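Local coordinates for protein ABC transporter (Caldanaerobius, PDB 4G68) that probably binds xylan-derived oligosaccharides outside the cell as the solute-binding component of an ABC transporter in a thermophilic bacterium, at residues Ala95-Gln100 / Ala327-Lys332; Val156-Lys161 / Ala273-Gly278. One frame throughout, in Å; residues are numbered along the deposited sequence.

Contact 1: residues Ala95-Gln100 / Ala327-Lys332; sequences APDIFQ and ANSKYK
Asp97 reaches across to Ser329 with one carboxylate oxygen, OD1, which takes a very short hydrogen bond of 2.5 Å from Ser329 OG. The serine side chain points toward 95-100, with OG anti to the backbone N (chi1 -175°), and in that position it also accepts from Tyr331 N at 3.3 Å, closing an ST turn directly before helix 332-353. The carboxylate is divided between two neighbours, since Asp97 OD2 is bonded to Thr42 N on strand 40-45. With Ser329 replaced, an alanine here would probably leave Asp97 OD1 without its donor across the contact and Tyr331 N without its turn acceptor. The pairing belongs to the periplasmic-binding-protein fold: strand 98-102 sits between parallel strand 40-45 and antiparallel strand 317-325, and Asp97, just ahead of it, meets the loop that leads from strand 317-325 into the next helix. A water forms a second link, donating to Ala95 O at 2.7 Å and to Asn328 OD1 at 3.1 Å, while Asn328 ND2 is held by Asn93 O. On the loop's own side, Lys332 NZ folds back to Ser329 O at 2.8 Å, approaching almost end-on to the carbonyl (169°).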
ATOM      1  N   ALA C  95      23.749  -1.451   2.981  1.00 28.40           N
ATOM      2  CA  ALA C  95      22.597  -1.956   2.221  1.00 25.61           C
ATOM      3  C   ALA C  95      22.993  -3.087   1.245  1.00 26.94           C
ATOM      4  O   ALA C  95      24.152  -3.123   0.776  1.00 28.35           O
ATOM      5  CB  ALA C  95      21.918  -0.813   1.497  1.00 25.05           C
ATOM      6  N   PRO C  96      22.033  -3.987   0.911  1.00 23.24           N
ATOM      7  CA  PRO C  96      22.235  -5.068  -0.028  1.00 24.57           C
ATOM      8  C   PRO C  96      22.391  -4.519  -1.416  1.00 23.59           C
ATOM      9  O   PRO C  96      22.155  -3.346  -1.632  1.00 24.64           O
ATOM     10  CB  PRO C  96      20.920  -5.837   0.033  1.00 26.48           C
ATOM     11  CG  PRO C  96      19.899  -4.756   0.255  1.00 24.54           C
ATOM     12  CD  PRO C  96      20.585  -3.833   1.249  1.00 24.16           C
ATOM     13  N   ASP C  97      22.811  -5.378  -2.335  1.00 24.24           N
ATOM     14  CA  ASP C  97      22.953  -5.014  -3.745  1.00 26.43           C
ATOM     15  C   ASP C  97      21.616  -4.541  -4.271  1.00 26.50           C
ATOM     16  O   ASP C  97      21.538  -3.478  -4.915  1.00 23.52           O
ATOM     17  CB  ASP C  97      23.383  -6.262  -4.543  1.00 26.15           C
ATOM     18  CG  ASP C  97      24.768  -6.732  -4.183  1.00 29.65           C
ATOM     19  OD1 ASP C  97      25.745  -5.968  -4.464  1.00 32.63           O
ATOM     20  OD2 ASP C  97      24.868  -7.830  -3.584  1.00 26.45           O
ATOM     21  N   ILE C  98      20.561  -5.327  -3.962  1.00 23.47           N
ATOM     22  CA  ILE C  98      19.196  -5.020  -4.403  1.00 21.99           C
ATOM     23  C   ILE C  98      18.238  -5.001  -3.226  1.00 19.78           C
ATOM     24  O   ILE C  98      18.277  -5.893  -2.384  1.00 22.63           O
ATOM     25  CB  ILE C  98      18.637  -6.059  -5.402  1.00 21.03           C
ATOM     26  CG1 ILE C  98      19.601  -6.295  -6.564  1.00 20.90           C
ATOM     27  CG2 ILE C  98      17.325  -5.557  -5.973  1.00 22.35           C
ATOM     28  CD1 ILE C  98      19.426  -7.614  -7.252  1.00 21.31           C
ATOM     29  N   PHE C  99      17.411  -3.979  -3.162  1.00 21.56           N
ATOM     30  CA  PHE C  99      16.439  -3.857  -2.088  1.00 22.44           C
ATOM     31  C   PHE C  99      15.082  -3.371  -2.564  1.00 25.19           C
ATOM     32  O   PHE C  99      15.005  -2.413  -3.347  1.00 24.71           O
ATOM     33  CB  PHE C  99      16.979  -2.980  -0.925  1.00 23.54           C
ATOM     34  CG  PHE C  99      17.194  -1.517  -1.263  1.00 26.13           C
ATOM     35  CD1 PHE C  99      16.188  -0.543  -1.023  1.00 27.41           C
ATOM     36  CD2 PHE C  99      18.416  -1.095  -1.759  1.00 27.39           C
ATOM     37  CE1 PHE C  99      16.409   0.798  -1.321  1.00 29.26           C
ATOM     38  CE2 PHE C  99      18.644   0.236  -2.049  1.00 29.16           C
ATOM     39  CZ  PHE C  99      17.648   1.189  -1.813  1.00 30.25           C
ATOM     40  N   GLN C 100      14.024  -4.005  -2.039  1.00 23.23           N
ATOM     41  CA  GLN C 100      12.657  -3.548  -2.261  1.00 23.13           C
ATOM     42  C   GLN C 100      12.456  -2.198  -1.593  1.00 23.84           C
ATOM     43  O   GLN C 100      13.042  -1.947  -0.546  1.00 23.89           O
ATOM     44  CB  GLN C 100      11.684  -4.564  -1.644  1.00 23.11           C
ATOM     45  CG  GLN C 100      10.185  -4.209  -1.779  1.00 23.64           C
ATOM     46  CD  GLN C 100       9.256  -5.365  -1.323  1.00 24.69           C
ATOM     47  OE1 GLN C 100       9.729  -6.375  -0.832  1.00 22.46           O
ATOM     48  NE2 GLN C 100       7.932  -5.191  -1.463  1.00 23.38           N
ATOM     49  N   ALA C 327      24.267   2.226  -4.379  1.00 27.84           N
ATOM     50  CA  ALA C 327      25.305   2.956  -5.128  1.00 26.77           C
ATOM     51  C   ALA C 327      26.658   2.264  -4.926  1.00 28.66           C
ATOM     52  O   ALA C 327      27.482   2.234  -5.838  1.00 30.78           O
ATOM     53  CB  ALA C 327      25.375   4.427  -4.663  1.00 24.29           C
ATOM     54  N   ASN C 328      26.843   1.645  -3.753  1.00 29.23           N
ATOM     55  CA  ASN C 328      28.117   0.958  -3.394  1.00 29.90           C
ATOM     56  C   ASN C 328      28.154  -0.547  -3.669  1.00 31.32           C
ATOM     57  O   ASN C 328      29.000  -1.282  -3.133  1.00 32.05           O
ATOM     58  CB  ASN C 328      28.524   1.267  -1.945  1.00 31.94           C
ATOM     59  CG  ASN C 328      27.654   0.568  -0.923  1.00 31.61           C
ATOM     60  OD1 ASN C 328      26.616  -0.041  -1.264  1.00 31.54           O
ATOM     61  ND2 ASN C 328      28.058   0.647   0.336  1.00 32.50           N
ATOM     62  N   SER C 329      27.242  -1.033  -4.508  1.00 28.56           N
ATOM     63  CA  SER C 329      27.357  -2.417  -4.952  1.00 31.91           C
ATOM     64  C   SER C 329      28.704  -2.552  -5.693  1.00 34.09           C
ATOM     65  O   SER C 329      29.155  -1.633  -6.403  1.00 33.85           O
ATOM     66  CB  SER C 329      26.184  -2.878  -5.848  1.00 27.88           C
ATOM     67  OG  SER C 329      26.315  -4.282  -6.152  1.00 24.36           O
ATOM     68  N   LYS C 330      29.357  -3.680  -5.470  1.00 36.34           N
ATOM     69  CA  LYS C 330      30.576  -4.012  -6.202  1.00 40.16           C
ATOM     70  C   LYS C 330      30.234  -4.476  -7.639  1.00 43.31           C
ATOM     71  O   LYS C 330      31.015  -4.300  -8.581  1.00 45.83           O
ATOM     72  CB  LYS C 330      31.287  -5.129  -5.455  1.00 40.96           C
ATOM     73  CG  LYS C 330      31.527  -4.839  -3.992  1.00 43.75           C
ATOM     74  CD  LYS C 330      32.739  -3.950  -3.816  1.00 49.40           C
ATOM     75  CE  LYS C 330      33.294  -4.007  -2.398  1.00 53.51           C
ATOM     76  NZ  LYS C 330      33.929  -5.320  -2.076  1.00 54.12           N
ATOM     77  N   TYR C 331      29.044  -5.052  -7.803  1.00 41.34           N
ATOM     78  CA  TYR C 331      28.641  -5.655  -9.078  1.00 39.11           C
ATOM     79  C   TYR C 331      27.415  -4.964  -9.647  1.00 36.82           C
ATOM     80  O   TYR C 331      26.304  -5.577  -9.731  1.00 28.71           O
ATOM     81  CB  TYR C 331      28.344  -7.125  -8.866  1.00 37.39           C
ATOM     82  CG  TYR C 331      29.272  -7.749  -7.874  1.00 38.72           C
ATOM     83  CD1 TYR C 331      30.586  -8.052  -8.219  1.00 36.15           C
ATOM     84  CD2 TYR C 331      28.836  -8.045  -6.589  1.00 38.04           C
ATOM     85  CE1 TYR C 331      31.446  -8.622  -7.295  1.00 37.53           C
ATOM     86  CE2 TYR C 331      29.686  -8.612  -5.658  1.00 37.46           C
ATOM     87  CZ  TYR C 331      30.981  -8.907  -6.018  1.00 38.32           C
ATOM     88  OH  TYR C 331      31.812  -9.491  -5.067  1.00 40.97           O
ATOM     89  N   LYS C 332      27.623  -3.705 -10.030  1.00 30.60           N
ATOM     90  CA  LYS C 332      26.534  -2.825 -10.480  1.00 30.64           C
ATOM     91  C   LYS C 332      25.823  -3.329 -11.729  1.00 32.84           C
ATOM     92  O   LYS C 332      24.573  -3.373 -11.754  1.00 32.58           O
ATOM     93  CB  LYS C 332      27.055  -1.416 -10.747  1.00 28.21           C
ATOM     94  CG  LYS C 332      27.485  -0.668  -9.513  1.00 27.85           C
ATOM     95  CD  LYS C 332      28.120   0.660  -9.916  1.00 29.51           C
ATOM     96  CE  LYS C 332      28.645   1.413  -8.696  1.00 30.51           C
ATOM     97  NZ  LYS C 332      29.688   0.653  -7.958  1.00 29.58           N
TER
HETATM   98  O   HOH W   1      25.466  -2.896  -1.519  1.00 23.92           O

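Contact 2: residues Val156-Lys161 / Ala273-Gly278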
ATOM      1  N   VAL C 156      -8.784  -0.191  -1.360  1.00 16.79           N
ATOM      2  CA  VAL C 156      -9.917  -1.074  -1.636  1.00 19.48           C
ATOM      3  C   VAL C 156     -10.766  -1.230  -0.385  1.00 21.65           C
ATOM      4  O   VAL C 156     -10.201  -1.449   0.680  1.00 18.91           O
ATOM      5  CB  VAL C 156      -9.434  -2.492  -2.000  1.00 17.37           C
ATOM      6  CG1 VAL C 156     -10.609  -3.456  -2.246  1.00 19.75           C
ATOM      7  CG2 VAL C 156      -8.533  -2.438  -3.234  1.00 19.09           C
ATOM      8  N   LEU C 157     -12.118  -1.167  -0.546  1.00 19.51           N
ATOM      9  CA  LEU C 157     -13.041  -1.650   0.477  1.00 18.59           C
ATOM     10  C   LEU C 157     -13.374  -3.102   0.125  1.00 18.80           C
ATOM     11  O   LEU C 157     -13.957  -3.398  -0.935  1.00 19.33           O
ATOM     12  CB  LEU C 157     -14.299  -0.739   0.603  1.00 18.02           C
ATOM     13  CG  LEU C 157     -15.441  -1.133   1.585  1.00 17.26           C
ATOM     14  CD1 LEU C 157     -14.981  -1.298   3.032  1.00 19.46           C
ATOM     15  CD2 LEU C 157     -16.582  -0.133   1.477  1.00 17.90           C
ATOM     16  N   TYR C 158     -13.054  -4.012   1.054  1.00 20.19           N
ATOM     17  CA  TYR C 158     -13.398  -5.426   0.922  1.00 22.57           C
ATOM     18  C   TYR C 158     -14.687  -5.683   1.667  1.00 22.83           C
ATOM     19  O   TYR C 158     -14.810  -5.302   2.821  1.00 22.23           O
ATOM     20  CB  TYR C 158     -12.290  -6.302   1.523  1.00 21.04           C
ATOM     21  CG  TYR C 158     -10.959  -6.113   0.843  1.00 20.64           C
ATOM     22  CD1 TYR C 158     -10.595  -6.897  -0.240  1.00 24.38           C
ATOM     23  CD2 TYR C 158     -10.031  -5.195   1.327  1.00 22.57           C
ATOM     24  CE1 TYR C 158      -9.354  -6.748  -0.858  1.00 21.91           C
ATOM     25  CE2 TYR C 158      -8.793  -5.029   0.709  1.00 21.37           C
ATOM     26  CZ  TYR C 158      -8.463  -5.804  -0.362  1.00 18.80           C
ATOM     27  OH  TYR C 158      -7.222  -5.630  -0.938  1.00 19.27           O
ATOM     28  N   ILE C 159     -15.640  -6.336   0.986  1.00 22.94           N
ATOM     29  CA  ILE C 159     -16.966  -6.653   1.512  1.00 21.99           C
ATOM     30  C   ILE C 159     -17.073  -8.181   1.612  1.00 23.36           C
ATOM     31  O   ILE C 159     -16.924  -8.865   0.596  1.00 22.73           O
ATOM     32  CB  ILE C 159     -18.054  -6.135   0.491  1.00 22.22           C
ATOM     33  CG1 ILE C 159     -17.900  -4.648   0.259  1.00 22.08           C
ATOM     34  CG2 ILE C 159     -19.504  -6.516   0.866  1.00 20.00           C
ATOM     35  CD1 ILE C 159     -17.994  -3.899   1.563  1.00 24.17           C
ATOM     36  N   ASN C 160     -17.310  -8.714   2.810  1.00 25.15           N
ATOM     37  CA  ASN C 160     -17.676 -10.126   2.936  1.00 22.49           C
ATOM     38  C   ASN C 160     -19.143 -10.272   2.518  1.00 25.71           C
ATOM     39  O   ASN C 160     -20.029  -9.988   3.342  1.00 22.95           O
ATOM     40  CB  ASN C 160     -17.496 -10.611   4.387  1.00 22.44           C
ATOM     41  CG  ASN C 160     -17.791 -12.103   4.546  1.00 21.26           C
ATOM     42  OD1 ASN C 160     -18.737 -12.610   3.949  1.00 28.34           O
ATOM     43  ND2 ASN C 160     -16.981 -12.811   5.308  1.00 22.84           N
ATOM     44  N   LYS C 161     -19.398 -10.691   1.260  1.00 26.32           N
ATOM     45  CA  LYS C 161     -20.776 -10.749   0.712  1.00 29.69           C
ATOM     46  C   LYS C 161     -21.686 -11.644   1.558  1.00 26.35           C
ATOM     47  O   LYS C 161     -22.884 -11.347   1.715  1.00 28.20           O
ATOM     48  CB  LYS C 161     -20.815 -11.287  -0.722  1.00 28.39           C
ATOM     49  CG  LYS C 161     -20.006 -10.502  -1.775  1.00 36.61           C
ATOM     50  CD  LYS C 161     -20.040 -11.280  -3.100  1.00 34.20           C
ATOM     51  CE  LYS C 161     -18.863 -10.963  -4.006  1.00 42.06           C
ATOM     52  NZ  LYS C 161     -18.600 -11.905  -5.151  1.00 42.67           N
ATOM     53  N   ALA C 273     -17.392  -7.892   8.909  1.00 20.11           N
ATOM     54  CA  ALA C 273     -18.126  -7.481   7.645  1.00 22.61           C
ATOM     55  C   ALA C 273     -17.202  -6.934   6.550  1.00 23.70           C
ATOM     56  O   ALA C 273     -17.333  -7.370   5.379  1.00 21.82           O
ATOM     57  CB  ALA C 273     -19.181  -6.415   7.954  1.00 22.56           C
ATOM     58  N   MET C 274     -16.321  -5.967   6.946  1.00 19.25           N
ATOM     59  CA  MET C 274     -15.465  -5.157   6.081  1.00 16.70           C
ATOM     60  C   MET C 274     -14.006  -5.017   6.535  1.00 16.84           C
ATOM     61  O   MET C 274     -13.640  -5.383   7.656  1.00 15.44           O
ATOM     62  CB  MET C 274     -16.056  -3.722   5.796  1.00 19.66           C
ATOM     63  CG  MET C 274     -17.559  -3.657   5.476  1.00 19.36           C
ATOM     64  SD  MET C 274     -18.328  -2.013   5.418  1.00 14.18           S
ATOM     65  CE  MET C 274     -17.956  -1.461   3.759  1.00 23.05           C
ATOM     66  N   TYR C 275     -13.151  -4.658   5.554  1.00 18.47           N
ATOM     67  CA  TYR C 275     -11.718  -4.311   5.758  1.00 20.77           C
ATOM     68  C   TYR C 275     -11.439  -3.267   4.749  1.00 23.23           C
ATOM     69  O   TYR C 275     -11.890  -3.382   3.585  1.00 21.05           O
ATOM     70  CB  TYR C 275     -10.896  -5.428   5.340  1.00 20.08           C
ATOM     71  CG  TYR C 275      -9.443  -5.329   5.538  1.00 24.88           C
ATOM     72  CD1 TYR C 275      -8.840  -5.898   6.668  1.00 24.95           C
ATOM     73  CD2 TYR C 275      -8.605  -4.787   4.526  1.00 21.46           C
ATOM     74  CE1 TYR C 275      -7.466  -5.846   6.841  1.00 24.81           C
ATOM     75  CE2 TYR C 275      -7.231  -4.742   4.712  1.00 22.50           C
ATOM     76  CZ  TYR C 275      -6.657  -5.266   5.856  1.00 23.24           C
ATOM     77  OH  TYR C 275      -5.268  -5.184   6.032  1.00 19.12           O
ATOM     78  N   PHE C 276     -10.628  -2.291   5.147  1.00 20.96           N
ATOM     79  CA  PHE C 276     -10.219  -1.331   4.180  1.00 19.90           C
ATOM     80  C   PHE C 276      -8.704  -1.161   4.116  1.00 20.93           C
ATOM     81  O   PHE C 276      -8.037  -0.994   5.106  1.00 17.79           O
ATOM     82  CB  PHE C 276     -10.910   0.010   4.443  1.00 21.42           C
ATOM     83  CG  PHE C 276     -10.448   1.081   3.537  1.00 21.77           C
ATOM     84  CD1 PHE C 276     -10.954   1.171   2.252  1.00 21.93           C
ATOM     85  CD2 PHE C 276      -9.461   1.983   3.947  1.00 22.49           C
ATOM     86  CE1 PHE C 276     -10.495   2.121   1.365  1.00 18.49           C
ATOM     87  CE2 PHE C 276      -8.981   2.924   3.049  1.00 19.55           C
ATOM     88  CZ  PHE C 276      -9.505   3.003   1.791  1.00 21.35           C
ATOM     89  N   GLY C 277      -8.154  -1.227   2.920  1.00 16.06           N
ATOM     90  CA  GLY C 277      -6.743  -1.034   2.928  1.00 20.40           C
ATOM     91  C   GLY C 277      -6.205  -1.098   1.557  1.00 17.21           C
ATOM     92  O   GLY C 277      -6.877  -0.689   0.586  1.00 19.76           O
ATOM     93  N   GLY C 278      -4.972  -1.554   1.500  1.00 19.22           N
ATOM     94  CA  GLY C 278      -4.297  -1.723   0.228  1.00 16.92           C
ATOM     95  C   GLY C 278      -4.799  -2.936  -0.546  1.00 17.75           C
ATOM     96  O   GLY C 278      -5.240  -3.972   0.028  1.00 19.78           O
TER
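Five backbone hydrogen bonds join Val156-Asn160 to Ala273-Gly277 as an antiparallel ladder in the mixed sheet of this solute-binding-protein fold. Val156 pairs with Gly277 and Tyr158 with Tyr275 as hydrogen-bonded pairs, and Asn160 N extends the ladder to Ala273 O at 2.9 Å. The bond from Tyr275 N to Tyr158 O is the longest, at 3.3 Å. A sixth bond comes from a side chain: Tyr158 OH donates to Gly278 O at 2.8 Å, tilted 26° from the carbonyl plane, which fixes the far end of the ring. With CG anti to the carbonyl carbon (chi1 -61°), that ring runs along the sheet toward Gly278; Val156 CG1 covers one face, and Tyr275 O lies in plane at the edge. Tyr158 and Tyr275 project side by side, their ring planes 69° apart and their CD2 atoms 3.5 Å from each other. Phe285 meets both rings edge-to-face, and Tyr275 OH is hydrogen-bonded to Asp281 OD2. Gly277 has backbone angles that call for glycine, and a CB there would also press on the Tyr275 ring. On the other face of the sheet, Leu157, Ile159, Met274 and Phe276 form an apolar layer, where Phe164 of helix 161-166 packs on Ile159 and Met274, and where Phe276 CD1 lies 4.2 Å from Leu157 CB.

In the fold
Both contacts belong to one mixed sheet but lie on opposite sides of the chain's centre, their own centres 37 Å apart and their nearest atoms about 13 Å apart. Along the chain the order is 95-100, 156-161, 273-278, 327-332, so contact 2 falls wholly within the span that contact 1 closes. Strand 317-325 bridges them: it pairs antiparallel with strand 98-102 and with the long strand 144-160, which carries one side of contact 2. The chain thus passes from the region of contact 1 to that of contact 2 and back, consistent with the two-lobed build of solute-binding proteins and with one contact in each lobe.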